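Local coordinates for protein VAL-1 (Chlorella virus, PDB 3GNE) that cleaves alginate by beta-elimination as a polysaccharide lyase of family 14, at residues Y106-T111 against I129-D134. Residues are numbered along the deposited sequence; the frame is centred on the assembly and turned at random. Where two conformers were deposited one is given.
Sequences YQHSKT and IYPPSD
In the concanavalin-like beta-sandwich of this family 14 polysaccharide lyase, the His-108 ring stacks on Tyr-130 where loop 106-111 meets the end of strand 125-130. The loop, between strands 91-99 and 112-119, lies against that strand end and the chain that follows it. The two rings form an offset stack, centroids 4.7 Å apart and planes at 27°, in which Tyr-130 places the CD2 corner of its ring over one face of the imidazole, 3.3 Å from His-108 NE2. The imidazole edge meets the chain as well: Pro-131 O lies in the imidazole plane, 3.3 Å from His-108 CD2. With CG anti to the carbonyl carbon (chi1 -91°, well off the usual -60°), the phenol of Tyr-130 runs past Gln-107 O, and its OH accepts a hydrogen bond from Tyr-106 N at 2.9 Å. The same hydroxyl bonds a citrate, probably from the crystallisation liquor, which may mark a pocket. Farther along, Ser-133 N donates to Ser-109 O at 2.8 Å, from well above the carbonyl plane, while Ser-109 OG is hydrogen-bonded to Ala-102 O. One water links Ser-109 N to Pro-131 O, and another joins Lys-110 O to Ser-133 O. At the exposed end the extended Lys-110 chain brings NZ to 3.5 Å from Asp-134 OD2, a salt bridge whose carboxylate oxygen is less surely placed.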
loop_
_atom_site.group_PDB
_atom_site.type_symbol
_atom_site.label_atom_id
_atom_site.label_comp_id
_atom_site.label_asym_id
_atom_site.label_seq_id
_atom_site.Cartn_x
_atom_site.Cartn_y
_atom_site.Cartn_z
ATOM N N TYR A 106 -4.383 -12.884 -5.676
ATOM C CA TYR A 106 -4.210 -13.797 -6.780
ATOM C C TYR A 106 -5.425 -13.744 -7.718
ATOM O O TYR A 106 -5.647 -14.694 -8.455
ATOM C CB TYR A 106 -3.932 -15.233 -6.289
ATOM C CG TYR A 106 -3.108 -16.095 -7.202
ATOM C CD1 TYR A 106 -1.760 -15.854 -7.408
ATOM C CD2 TYR A 106 -3.587 -17.207 -7.875
ATOM C CE1 TYR A 106 -0.921 -16.595 -8.216
ATOM C CE2 TYR A 106 -2.791 -17.973 -8.699
ATOM C CZ TYR A 106 -1.470 -17.677 -8.880
ATOM O OH TYR A 106 -0.694 -18.486 -9.711
ATOM N N GLN A 107 -6.152 -12.629 -7.697
ATOM C CA GLN A 107 -7.270 -12.430 -8.617
ATOM C C GLN A 107 -7.097 -11.075 -9.271
ATOM O O GLN A 107 -6.610 -10.139 -8.660
ATOM C CB GLN A 107 -8.626 -12.425 -7.870
ATOM C CG GLN A 107 -8.842 -13.842 -7.293
ATOM C CD GLN A 107 -10.160 -13.930 -6.517
ATOM O OE1 GLN A 107 -10.497 -12.991 -5.777
ATOM N NE2 GLN A 107 -10.884 -15.008 -6.730
ATOM N N HIS A 108 -7.548 -10.990 -10.520
ATOM C CA HIS A 108 -7.527 -9.767 -11.319
ATOM C C HIS A 108 -8.935 -9.496 -11.855
ATOM O O HIS A 108 -9.780 -10.403 -11.843
ATOM C CB HIS A 108 -6.564 -9.913 -12.460
ATOM C CG HIS A 108 -5.132 -10.059 -12.002
ATOM N ND1 HIS A 108 -4.648 -11.269 -11.565
ATOM C CD2 HIS A 108 -4.096 -9.189 -11.958
ATOM C CE1 HIS A 108 -3.349 -11.111 -11.262
ATOM N NE2 HIS A 108 -2.968 -9.846 -11.486
ATOM N N SER A 109 -9.144 -8.291 -12.361
ATOM C CA SER A 109 -10.453 -8.019 -12.975
ATOM C C SER A 109 -10.250 -6.992 -14.057
ATOM O O SER A 109 -9.228 -6.282 -14.111
ATOM C CB SER A 109 -11.422 -7.440 -11.915
ATOM O OG SER A 109 -10.886 -6.222 -11.403
ATOM N N LYS A 110 -11.201 -6.909 -14.963
ATOM C CA LYS A 110 -11.084 -5.978 -16.076
ATOM C C LYS A 110 -11.183 -4.534 -15.613
ATOM O O LYS A 110 -10.709 -3.629 -16.324
ATOM C CB LYS A 110 -12.193 -6.243 -17.115
ATOM C CG LYS A 110 -12.037 -7.585 -17.809
ATOM C CD LYS A 110 -13.166 -7.750 -18.837
ATOM C CE LYS A 110 -12.981 -9.035 -19.607
ATOM N NZ LYS A 110 -13.635 -8.922 -20.964
ATOM N N THR A 111 -11.816 -4.349 -14.449
ATOM C CA THR A 111 -12.186 -3.021 -13.987
ATOM C C THR A 111 -11.333 -2.512 -12.860
ATOM O O THR A 111 -11.492 -1.343 -12.489
ATOM C CB THR A 111 -13.674 -3.057 -13.543
ATOM O OG1 THR A 111 -13.851 -4.234 -12.717
ATOM C CG2 THR A 111 -14.586 -3.229 -14.720
ATOM N N ILE A 129 2.194 -3.996 -7.934
ATOM C CA ILE A 129 1.050 -3.614 -8.766
ATOM C C ILE A 129 0.272 -4.826 -9.227
ATOM O O ILE A 129 0.857 -5.762 -9.784
ATOM C CB ILE A 129 1.549 -2.810 -9.997
ATOM C CG1 ILE A 129 2.263 -1.546 -9.518
ATOM C CG2 ILE A 129 0.365 -2.496 -10.942
ATOM C CD1 ILE A 129 2.797 -0.661 -10.655
ATOM N N TYR A 130 -1.049 -4.792 -9.107
ATOM C CA TYR A 130 -1.941 -5.715 -9.803
ATOM C C TYR A 130 -2.601 -4.889 -10.911
ATOM O O TYR A 130 -3.427 -4.003 -10.571
ATOM C CB TYR A 130 -3.032 -6.263 -8.896
ATOM C CG TYR A 130 -2.729 -7.565 -8.170
ATOM C CD1 TYR A 130 -1.736 -7.647 -7.181
ATOM C CD2 TYR A 130 -3.494 -8.696 -8.418
ATOM C CE1 TYR A 130 -1.497 -8.859 -6.512
ATOM C CE2 TYR A 130 -3.237 -9.887 -7.760
ATOM C CZ TYR A 130 -2.250 -9.963 -6.810
ATOM O OH TYR A 130 -2.061 -11.182 -6.175
ATOM N N PRO A 131 -2.248 -5.118 -12.160
ATOM C CA PRO A 131 -2.903 -4.369 -13.252
ATOM C C PRO A 131 -4.195 -5.037 -13.696
ATOM O O PRO A 131 -4.446 -6.186 -13.323
ATOM C CB PRO A 131 -1.825 -4.455 -14.367
ATOM C CG PRO A 131 -1.246 -5.852 -14.150
ATOM C CD PRO A 131 -1.229 -6.066 -12.652
ATOM N N PRO A 132 -5.026 -4.323 -14.470
ATOM C CA PRO A 132 -6.292 -4.914 -14.892
ATOM C C PRO A 132 -6.151 -6.034 -15.906
ATOM O O PRO A 132 -5.259 -6.006 -16.759
ATOM C CB PRO A 132 -7.003 -3.691 -15.558
ATOM C CG PRO A 132 -6.371 -2.478 -14.949
ATOM C CD PRO A 132 -4.893 -2.899 -14.875
ATOM N N SER A 133 -7.094 -6.976 -15.851
ATOM C CA SER A 133 -7.066 -7.932 -16.953
ATOM C C SER A 133 -7.548 -7.261 -18.234
ATOM O O SER A 133 -8.259 -6.266 -18.267
ATOM C CB SER A 133 -7.953 -9.150 -16.682
ATOM O OG SER A 133 -9.106 -8.653 -16.045
ATOM N N ASP A 134 -7.040 -7.857 -19.307
ATOM C CA ASP A 134 -7.474 -7.491 -20.658
ATOM C C ASP A 134 -7.225 -6.034 -20.906
ATOM O O ASP A 134 -8.090 -5.357 -21.491
ATOM C CB ASP A 134 -8.965 -7.828 -20.797
ATOM C CG ASP A 134 -9.198 -9.239 -20.284
ATOM O OD1 ASP A 134 -8.229 -9.953 -19.913
ATOM O OD2 ASP A 134 -10.342 -9.710 -20.202
HETATM O O HOH W 1 -10.561 -11.049 -15.136
HETATM O O HOH W 2 -6.842 -6.627 -11.673
HETATM O O HOH W 3 -9.673 -3.995 -18.875
#